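Galactose-binding lectin (Arachis hypogaea, PDB 6VAW) binds D-galactose and galactose-bearing ligands as a calcium- and manganese-containing legume lectin that assembles into a homotetramer. Local coordinates at residues F65-S70 with W223-T228; E2-N7 with Y48-R53; S147-P152 with I188-D193. All blocks are in the same frame, centred on the assembly; numbering follows the deposited sequence.

Contact 1 (F65-S70 with W223-T228); sequences FLTSFS and WSFTST
T67 overlaps the F225 ring, its CB meeting the ring obliquely 3.7 Å from F225 CD2, while its hydroxyl lies at the ring edge and works as a relay between two polar groups of the neighbouring strand. W223 NE1 donates to T67 OG1 (2.9 Å), which sits near the indole plane although the N-H points somewhat off line, at 136°; T67 OG1 in turn donates to S224 O at 2.7 Å. T67 holds OG1 anti to its own N (chi1 -173°), which carries the hydroxyl across to W223. S224 O is gripped twice, since S68 N also donates to it, from a position tilted off the carbonyl plane. Strands 64-74 and 217-229 run antiparallel here as neighbours in one sheet of the legume lectin beta-sandwich. L66 and T226 exchange two backbone hydrogen bonds, as do S68 and S224. F65, T67, F69, W223, F225 and S227 face the sandwich interior, where F204, F206 and F87 meet the aromatic rings. The F65 and F225 rings lie at 27° but are slid apart, centroids 5.8 Å from each other. L66, S68, S224 and T226 occupy the other face, on which L66 and T226 pack against a second subunit.

Contact 2 (E2-N7 with Y48-R53); sequences ETVSFN and YAMPVR
This is a packing contact between the two sheets of the beta-sandwich, closed at one end by a salt bridge: the N-terminal strand 2-8 lies in one sheet, and 48-53 belongs to strand 43-53 of the other, which a short loop or bulge interrupts. At its aromatic end F6 and Y48 form a face-to-face stack, with ring centroids 3.8 Å apart and planes at 16°. The two side chains slide past each other in opposite directions, and F6 CE2 lies over the centre of the Y48 ring, 3.4 Å from Y48 CG. With F6 CG placed between its own N and carbonyl carbon (chi1 56°), the ring turns one face to Y48; F225 and W223 of the adjoining strand also meet this ring. This aromatic and aliphatic packing joins the facing sheets of the legume lectin jelly roll. Next along, V4 reaches toward M50 tip to tip, V4 CG1 being 3.8 Å from M50 CE, and the same methyl comes within 4.3 Å of V52 CG2. At the other end the E2 and R53 side chains cross at about a right angle, R53 extended from CG to NE. E2 OE1 meets the guanidinium edge, 3.0 Å from R53 NH1, in a salt bridge whose hydrogen bond is weak; the carboxylate and guanidinium planes stand 42° apart. E2 OE2 rests instead against R53 CB and CD. A water accepts from R53 N and donates weakly to E2 OE2. Y48, M50 and R53 also pack against a third subunit, M50 against its counterpart there.

Contact 3 (S147-P152 with I188-D193); sequences SVKTVP and IAQVVD
The contact belongs to the margin of the beta-sandwich beside the metal site, where strand 149-152, an edge strand of one sheet within this chain, faces strand 185-191 of the other. Segments 149-152 and 188-191 run antiparallel, with axes 7.7 Å apart. K149 spans the gap: its CG is anti to its N (chi1 -156°) and the chain stays extended to the end, so that K149 NZ reaches the backbone of the facing strand and donates to A189 O at 3.0 Å, nearly along the C=O axis. Two waters also accept from this ammonium group. One accepts from A189 N as well; the other, 2.7 Å from both K149 NZ and Q190 OE1, donates to the latter. The bend of Q190 at chi2 (66°) brings its amide back alongside its own strand, and Q190 NE2 donates through a nearly straight N-H (165°), meeting V191 O from the side and tilted from the carbonyl plane. V148 crosses that amide at about a right angle, V148 CG1 lying 3.6 Å from Q190 CD. V148 and K149 both pair with I140 of strand 137-141, a classic beta bulge, and both point toward strand 185-191. I188 supplies the apolar part. Its outstretched CD1 rests on the backbone of the facing strand, 3.6 Å from K149 O, while I188 CB meets V151 CG1 at 3.8 Å as the two branched side chains slide past each other; V138 touches both. T150 points away from strand 185-191 and touches H137, its side chain about 5 Å from the manganese ion that E121, D123, D132 and H137 bind. K149 and A189 also pack against T171 and D168 of a second subunit.

Overall arrangement
From the N terminus, strand 2-8 enters one sheet and the chain returns through strand 43-53 of the other, so contact 2 closes the first loop and joins the two sheets. Strand 64-74 then opens the long loop of contact 1, closed much later by strand 217-229. Nested inside it, contact 3 joins the sheets again, through 149-152 and 188-191, at the margin near the metals. Contacts 1 and 2 touch because strand 217-229 also pairs with strand 2-8: S227 N lies 2.9 Å from V4 O, probably hydrogen-bonded. Contact 3 stands apart, its centre about 19 Å from that of contact 1 and about 24 Å from that of contact 2.

Contact 1 (F65-S70 with W223-T228)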
loop_
_atom_site.group_PDB
_atom_site.type_symbol
_atom_site.label_atom_id
_atom_site.label_comp_id
_atom_site.label_asym_id
_atom_site.label_seq_id
_atom_site.Cartn_x
_atom_site.Cartn_y
_atom_site.Cartn_z
ATOM N N PHE A 65 13.776 -8.164 -0.921
ATOM C CA PHE A 65 12.597 -8.083 -0.072
ATOM C C PHE A 65 12.875 -7.247 1.181
ATOM O O PHE A 65 14.030 -7.049 1.598
ATOM C CB PHE A 65 12.013 -9.459 0.284
ATOM C CG PHE A 65 12.874 -10.366 1.124
ATOM C CD1 PHE A 65 12.986 -10.168 2.502
ATOM C CD2 PHE A 65 13.478 -11.487 0.565
ATOM C CE1 PHE A 65 13.731 -11.039 3.295
ATOM C CE2 PHE A 65 14.240 -12.357 1.359
ATOM C CZ PHE A 65 14.374 -12.120 2.708
ATOM N N LEU A 66 11.775 -6.724 1.736
ATOM C CA LEU A 66 11.724 -5.946 2.958
ATOM C C LEU A 66 10.634 -6.584 3.807
ATOM O O LEU A 66 9.505 -6.689 3.342
ATOM C CB LEU A 66 11.422 -4.457 2.691
ATOM C CG LEU A 66 11.023 -3.632 3.927
ATOM C CD1 LEU A 66 12.230 -3.532 4.937
ATOM C CD2 LEU A 66 10.519 -2.267 3.536
ATOM N N THR A 67 10.965 -6.982 5.026
ATOM C CA THR A 67 9.939 -7.578 5.884
ATOM C C THR A 67 10.129 -7.087 7.295
ATOM O O THR A 67 11.248 -6.850 7.724
ATOM C CB THR A 67 9.885 -9.140 5.775
ATOM O OG1 THR A 67 8.762 -9.645 6.515
ATOM C CG2 THR A 67 11.160 -9.851 6.233
ATOM N N SER A 68 9.016 -6.862 7.991
ATOM C CA SER A 68 9.027 -6.468 9.383
ATOM C C SER A 68 8.039 -7.342 10.160
ATOM O O SER A 68 6.998 -7.742 9.629
ATOM C CB SER A 68 8.686 -4.991 9.537
ATOM O OG SER A 68 9.598 -4.164 8.824
ATOM N N PHE A 69 8.397 -7.690 11.378
ATOM C CA PHE A 69 7.514 -8.492 12.226
ATOM C C PHE A 69 7.789 -8.167 13.672
ATOM O O PHE A 69 8.811 -7.550 13.993
ATOM C CB PHE A 69 7.653 -10.026 11.944
ATOM C CG PHE A 69 9.065 -10.579 11.999
ATOM C CD1 PHE A 69 9.612 -11.008 13.202
ATOM C CD2 PHE A 69 9.850 -10.648 10.850
ATOM C CE1 PHE A 69 10.897 -11.543 13.250
ATOM C CE2 PHE A 69 11.153 -11.147 10.904
ATOM C CZ PHE A 69 11.661 -11.612 12.102
ATOM N N SER A 70 6.832 -8.531 14.541
ATOM C CA SER A 70 6.964 -8.371 15.968
ATOM C C SER A 70 6.595 -9.664 16.668
ATOM O O SER A 70 5.671 -10.376 16.255
ATOM C CB SER A 70 6.141 -7.209 16.497
ATOM O OG SER A 70 4.759 -7.363 16.249
ATOM N N TRP A 223 3.132 -9.094 11.072
ATOM C CA TRP A 223 4.061 -9.398 9.992
ATOM C C TRP A 223 3.672 -8.648 8.714
ATOM O O TRP A 223 2.548 -8.790 8.244
ATOM C CB TRP A 223 4.063 -10.907 9.745
ATOM C CG TRP A 223 5.065 -11.409 8.747
ATOM C CD1 TRP A 223 6.237 -10.812 8.364
ATOM C CD2 TRP A 223 5.008 -12.658 8.052
ATOM N NE1 TRP A 223 6.899 -11.607 7.463
ATOM C CE2 TRP A 223 6.185 -12.764 7.280
ATOM C CE3 TRP A 223 4.102 -13.730 8.052
ATOM C CZ2 TRP A 223 6.475 -13.902 6.511
ATOM C CZ3 TRP A 223 4.360 -14.823 7.242
ATOM C CH2 TRP A 223 5.523 -14.892 6.465
ATOM N N SER A 224 4.609 -7.869 8.151
ATOM C CA SER A 224 4.438 -7.184 6.878
ATOM C C SER A 224 5.566 -7.642 5.967
ATOM O O SER A 224 6.641 -7.981 6.450
ATOM C CB SER A 224 4.398 -5.667 7.056
ATOM O OG SER A 224 5.659 -5.143 7.437
ATOM N N PHE A 225 5.318 -7.701 4.669
ATOM C CA PHE A 225 6.289 -8.222 3.723
ATOM C C PHE A 225 6.083 -7.642 2.351
ATOM O O PHE A 225 4.951 -7.495 1.913
ATOM C CB PHE A 225 6.134 -9.765 3.654
ATOM C CG PHE A 225 7.030 -10.505 2.686
ATOM C CD1 PHE A 225 6.657 -10.672 1.359
ATOM C CD2 PHE A 225 8.215 -11.077 3.114
ATOM C CE1 PHE A 225 7.467 -11.388 0.474
ATOM C CE2 PHE A 225 9.048 -11.751 2.224
ATOM C CZ PHE A 225 8.660 -11.914 0.911
ATOM N N THR A 226 7.184 -7.349 1.647
ATOM C CA THR A 226 7.174 -6.908 0.260
ATOM C C THR A 226 8.392 -7.496 -0.421
ATOM O O THR A 226 9.493 -7.319 0.073
ATOM C CB THR A 226 7.125 -5.386 0.050
ATOM O OG1 THR A 226 6.004 -4.789 0.726
ATOM C CG2 THR A 226 7.091 -5.010 -1.445
ATOM N N SER A 227 8.188 -8.178 -1.539
ATOM C CA SER A 227 9.271 -8.708 -2.358
ATOM C C SER A 227 9.057 -8.229 -3.776
ATOM O O SER A 227 7.907 -8.144 -4.209
ATOM C CB SER A 227 9.327 -10.226 -2.284
ATOM O OG SER A 227 8.239 -10.810 -2.989
ATOM N N THR A 228 10.130 -7.902 -4.487
ATOM C CA THR A 228 10.068 -7.448 -5.871
ATOM C C THR A 228 11.140 -8.177 -6.674
ATOM O O THR A 228 12.315 -8.140 -6.328
ATOM C CB THR A 228 10.152 -5.919 -6.002
ATOM O OG1 THR A 228 9.029 -5.342 -5.341
ATOM C CG2 THR A 228 10.157 -5.440 -7.456
HETATM O O HOH W 1 7.213 -4.115 3.277
#

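Contact 2 (E2-N7 with Y48-R53)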
loop_
_atom_site.group_PDB
_atom_site.type_symbol
_atom_site.label_atom_id
_atom_site.label_comp_id
_atom_site.label_asym_id
_atom_site.label_seq_id
_atom_site.Cartn_x
_atom_site.Cartn_y
_atom_site.Cartn_z
ATOM N N GLU A 2 7.604 -8.118 -10.743
ATOM C CA GLU A 2 6.690 -9.001 -10.016
ATOM C C GLU A 2 6.861 -8.735 -8.513
ATOM O O GLU A 2 7.937 -8.988 -7.971
ATOM C CB GLU A 2 7.023 -10.452 -10.375
ATOM C CG GLU A 2 6.188 -11.528 -9.711
ATOM C CD GLU A 2 6.539 -12.901 -10.254
ATOM O OE1 GLU A 2 6.340 -13.114 -11.466
ATOM O OE2 GLU A 2 7.056 -13.744 -9.487
ATOM N N THR A 3 5.794 -8.280 -7.866
ATOM C CA THR A 3 5.778 -7.929 -6.448
ATOM C C THR A 3 4.717 -8.714 -5.668
ATOM O O THR A 3 3.592 -8.879 -6.134
ATOM C CB THR A 3 5.583 -6.395 -6.298
ATOM O OG1 THR A 3 6.750 -5.768 -6.835
ATOM C CG2 THR A 3 5.376 -5.938 -4.839
ATOM N N VAL A 4 5.120 -9.218 -4.479
ATOM C CA VAL A 4 4.264 -9.889 -3.507
ATOM C C VAL A 4 4.276 -8.991 -2.270
ATOM O O VAL A 4 5.352 -8.699 -1.745
ATOM C CB VAL A 4 4.675 -11.347 -3.173
ATOM C CG1 VAL A 4 3.793 -11.923 -2.062
ATOM C CG2 VAL A 4 4.643 -12.250 -4.405
ATOM N N SER A 5 3.103 -8.538 -1.840
ATOM C CA SER A 5 2.995 -7.662 -0.681
ATOM C C SER A 5 1.820 -8.047 0.195
ATOM O O SER A 5 0.714 -8.275 -0.313
ATOM C CB SER A 5 2.855 -6.210 -1.134
ATOM O OG SER A 5 2.977 -5.340 -0.022
ATOM N N PHE A 6 2.058 -8.123 1.525
ATOM C CA PHE A 6 0.998 -8.448 2.489
ATOM C C PHE A 6 1.273 -7.791 3.822
ATOM O O PHE A 6 2.393 -7.373 4.086
ATOM C CB PHE A 6 0.785 -9.965 2.651
ATOM C CG PHE A 6 1.956 -10.835 3.046
ATOM C CD1 PHE A 6 2.335 -10.961 4.378
ATOM C CD2 PHE A 6 2.644 -11.575 2.095
ATOM C CE1 PHE A 6 3.389 -11.802 4.752
ATOM C CE2 PHE A 6 3.707 -12.409 2.471
ATOM C CZ PHE A 6 4.056 -12.537 3.800
ATOM N N ASN A 7 0.246 -7.693 4.658
ATOM C CA ASN A 7 0.377 -7.099 5.976
ATOM C C ASN A 7 -0.643 -7.738 6.913
ATOM O O ASN A 7 -1.841 -7.773 6.600
ATOM C CB ASN A 7 0.232 -5.562 5.923
ATOM C CG ASN A 7 0.202 -4.880 7.276
ATOM O OD1 ASN A 7 -0.759 -4.188 7.620
ATOM N ND2 ASN A 7 1.223 -5.096 8.093
ATOM N N TYR A 48 3.344 -18.300 5.092
ATOM C CA TYR A 48 2.488 -17.553 4.190
ATOM C C TYR A 48 2.083 -18.600 3.150
ATOM O O TYR A 48 2.950 -19.324 2.667
ATOM C CB TYR A 48 3.188 -16.312 3.625
ATOM C CG TYR A 48 2.276 -15.507 2.739
ATOM C CD1 TYR A 48 1.174 -14.834 3.267
ATOM C CD2 TYR A 48 2.505 -15.419 1.366
ATOM C CE1 TYR A 48 0.339 -14.074 2.458
ATOM C CE2 TYR A 48 1.651 -14.684 0.541
ATOM C CZ TYR A 48 0.572 -14.014 1.094
ATOM O OH TYR A 48 -0.243 -13.250 0.291
ATOM N N ALA A 49 0.787 -18.749 2.972
ATOM C CA ALA A 49 0.229 -19.876 2.198
ATOM C C ALA A 49 0.665 -19.879 0.741
ATOM O O ALA A 49 0.626 -20.934 0.145
ATOM C CB ALA A 49 -1.267 -19.876 2.309
ATOM N N MET A 50 0.994 -18.729 0.201
ATOM C CA MET A 50 1.322 -18.686 -1.228
ATOM C C MET A 50 2.821 -18.849 -1.445
ATOM O O MET A 50 3.609 -18.207 -0.770
ATOM C CB MET A 50 0.845 -17.379 -1.840
ATOM C CG MET A 50 1.191 -17.267 -3.264
ATOM S SD MET A 50 0.435 -15.851 -4.032
ATOM C CE MET A 50 1.158 -14.464 -3.149
ATOM N N PRO A 51 3.230 -19.677 -2.417
ATOM C CA PRO A 51 4.620 -19.781 -2.763
ATOM C C PRO A 51 5.083 -18.422 -3.311
ATOM O O PRO A 51 4.363 -17.775 -4.009
ATOM C CB PRO A 51 4.630 -20.830 -3.879
ATOM C CG PRO A 51 3.373 -21.592 -3.664
ATOM C CD PRO A 51 2.384 -20.561 -3.198
ATOM N N VAL A 52 6.324 -18.069 -3.016
ATOM C CA VAL A 52 6.862 -16.806 -3.490
ATOM C C VAL A 52 8.009 -17.125 -4.452
ATOM O O VAL A 52 8.902 -17.882 -4.078
ATOM C CB VAL A 52 7.314 -15.943 -2.280
ATOM C CG1 VAL A 52 8.150 -14.746 -2.728
ATOM C CG2 VAL A 52 6.106 -15.496 -1.435
ATOM N N ARG A 53 8.002 -16.526 -5.650
ATOM C CA ARG A 53 9.082 -16.744 -6.631
ATOM C C ARG A 53 10.249 -15.823 -6.263
ATOM O O ARG A 53 10.165 -14.612 -6.498
ATOM C CB ARG A 53 8.554 -16.482 -8.065
ATOM C CG ARG A 53 9.434 -16.948 -9.218
ATOM C CD ARG A 53 8.671 -16.554 -10.484
ATOM N NE ARG A 53 9.489 -16.624 -11.676
ATOM C CZ ARG A 53 9.311 -15.848 -12.740
ATOM N NH1 ARG A 53 8.377 -14.898 -12.729
ATOM N NH2 ARG A 53 10.072 -15.997 -13.813
HETATM O O HOH W 2 5.677 -14.592 -6.432
#

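Contact 3 (S147-P152 with I188-D193)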
loop_
_atom_site.group_PDB
_atom_site.type_symbol
_atom_site.label_atom_id
_atom_site.label_comp_id
_atom_site.label_asym_id
_atom_site.label_seq_id
_atom_site.Cartn_x
_atom_site.Cartn_y
_atom_site.Cartn_z
ATOM N N SER A 147 24.751 -21.806 13.267
ATOM C CA SER A 147 24.719 -20.552 12.511
ATOM C C SER A 147 26.019 -20.168 11.800
ATOM O O SER A 147 27.132 -20.369 12.294
ATOM C CB SER A 147 24.296 -19.398 13.407
ATOM O OG SER A 147 23.101 -19.694 14.098
ATOM N N VAL A 148 25.837 -19.570 10.622
ATOM C CA VAL A 148 26.952 -19.016 9.835
ATOM C C VAL A 148 27.530 -17.849 10.657
ATOM O O VAL A 148 28.742 -17.671 10.699
ATOM C CB VAL A 148 26.468 -18.600 8.419
ATOM C CG1 VAL A 148 27.514 -17.778 7.681
ATOM C CG2 VAL A 148 26.065 -19.828 7.598
ATOM N N LYS A 149 26.653 -17.091 11.350
ATOM C CA LYS A 149 27.039 -15.945 12.158
ATOM C C LYS A 149 26.022 -15.699 13.259
ATOM O O LYS A 149 24.841 -15.934 13.067
ATOM C CB LYS A 149 27.133 -14.707 11.245
ATOM C CG LYS A 149 28.024 -13.615 11.766
ATOM C CD LYS A 149 27.809 -12.421 10.907
ATOM C CE LYS A 149 28.906 -11.443 11.013
ATOM N NZ LYS A 149 28.772 -10.487 9.912
ATOM N N THR A 150 26.486 -15.200 14.401
ATOM C CA THR A 150 25.621 -14.834 15.525
ATOM C C THR A 150 26.063 -13.493 16.103
ATOM O O THR A 150 27.209 -13.065 15.921
ATOM C CB THR A 150 25.570 -15.897 16.670
ATOM O OG1 THR A 150 26.820 -15.947 17.339
ATOM C CG2 THR A 150 25.100 -17.279 16.227
ATOM N N VAL A 151 25.167 -12.886 16.869
ATOM C CA VAL A 151 25.417 -11.638 17.593
ATOM C C VAL A 151 24.775 -11.799 18.986
ATOM O O VAL A 151 23.628 -12.286 19.068
ATOM C CB VAL A 151 24.915 -10.368 16.839
ATOM C CG1 VAL A 151 23.405 -10.391 16.605
ATOM C CG2 VAL A 151 25.331 -9.083 17.551
ATOM N N PRO A 152 25.450 -11.373 20.082
ATOM C CA PRO A 152 24.806 -11.486 21.409
ATOM C C PRO A 152 23.553 -10.598 21.475
ATOM O O PRO A 152 23.479 -9.531 20.863
ATOM C CB PRO A 152 25.896 -11.025 22.378
ATOM C CG PRO A 152 27.193 -11.172 21.612
ATOM C CD PRO A 152 26.815 -10.814 20.199
ATOM N N ILE A 188 22.668 -7.571 12.600
ATOM C CA ILE A 188 23.495 -8.662 12.077
ATOM C C ILE A 188 23.245 -8.710 10.585
ATOM O O ILE A 188 22.122 -8.491 10.157
ATOM C CB ILE A 188 23.236 -10.032 12.787
ATOM C CG1 ILE A 188 24.321 -11.064 12.402
ATOM C CG2 ILE A 188 21.774 -10.577 12.575
ATOM C CD1 ILE A 188 24.239 -12.391 13.138
ATOM N N ALA A 189 24.298 -8.939 9.801
ATOM C CA ALA A 189 24.191 -9.011 8.345
ATOM C C ALA A 189 25.128 -10.079 7.815
ATOM O O ALA A 189 26.196 -10.319 8.377
ATOM C CB ALA A 189 24.484 -7.662 7.700
ATOM N N GLN A 190 24.709 -10.741 6.759
ATOM C CA GLN A 190 25.508 -11.829 6.175
ATOM C C GLN A 190 25.191 -11.951 4.705
ATOM O O GLN A 190 24.020 -11.915 4.335
ATOM C CB GLN A 190 25.197 -13.171 6.905
ATOM C CG GLN A 190 25.808 -14.449 6.273
ATOM C CD GLN A 190 27.320 -14.398 6.367
ATOM O OE1 GLN A 190 27.870 -14.183 7.434
ATOM N NE2 GLN A 190 28.019 -14.600 5.257
ATOM N N VAL A 191 26.218 -12.184 3.881
ATOM C CA VAL A 191 25.991 -12.453 2.455
ATOM C C VAL A 191 25.501 -13.908 2.346
ATOM O O VAL A 191 26.203 -14.812 2.802
ATOM C CB VAL A 191 27.251 -12.182 1.594
ATOM C CG1 VAL A 191 27.101 -12.765 0.187
ATOM C CG2 VAL A 191 27.569 -10.682 1.548
ATOM N N VAL A 192 24.281 -14.103 1.816
ATOM C CA VAL A 192 23.624 -15.392 1.592
ATOM C C VAL A 192 23.099 -15.391 0.153
ATOM O O VAL A 192 22.270 -14.542 -0.187
ATOM C CB VAL A 192 22.473 -15.725 2.592
ATOM C CG1 VAL A 192 21.960 -17.158 2.363
ATOM C CG2 VAL A 192 22.897 -15.528 4.048
ATOM N N ASP A 193 23.568 -16.325 -0.669
ATOM C CA ASP A 193 23.113 -16.438 -2.058
ATOM C C ASP A 193 21.871 -17.327 -2.108
ATOM O O ASP A 193 21.984 -18.557 -2.255
ATOM C CB ASP A 193 24.222 -16.974 -2.984
ATOM C CG ASP A 193 23.857 -16.992 -4.467
ATOM O OD1 ASP A 193 22.683 -16.676 -4.807
ATOM O OD2 ASP A 193 24.763 -17.244 -5.291
HETATM O O HOH W 3 26.930 -8.664 11.366
HETATM O O HOH W 4 29.010 -11.690 7.474
#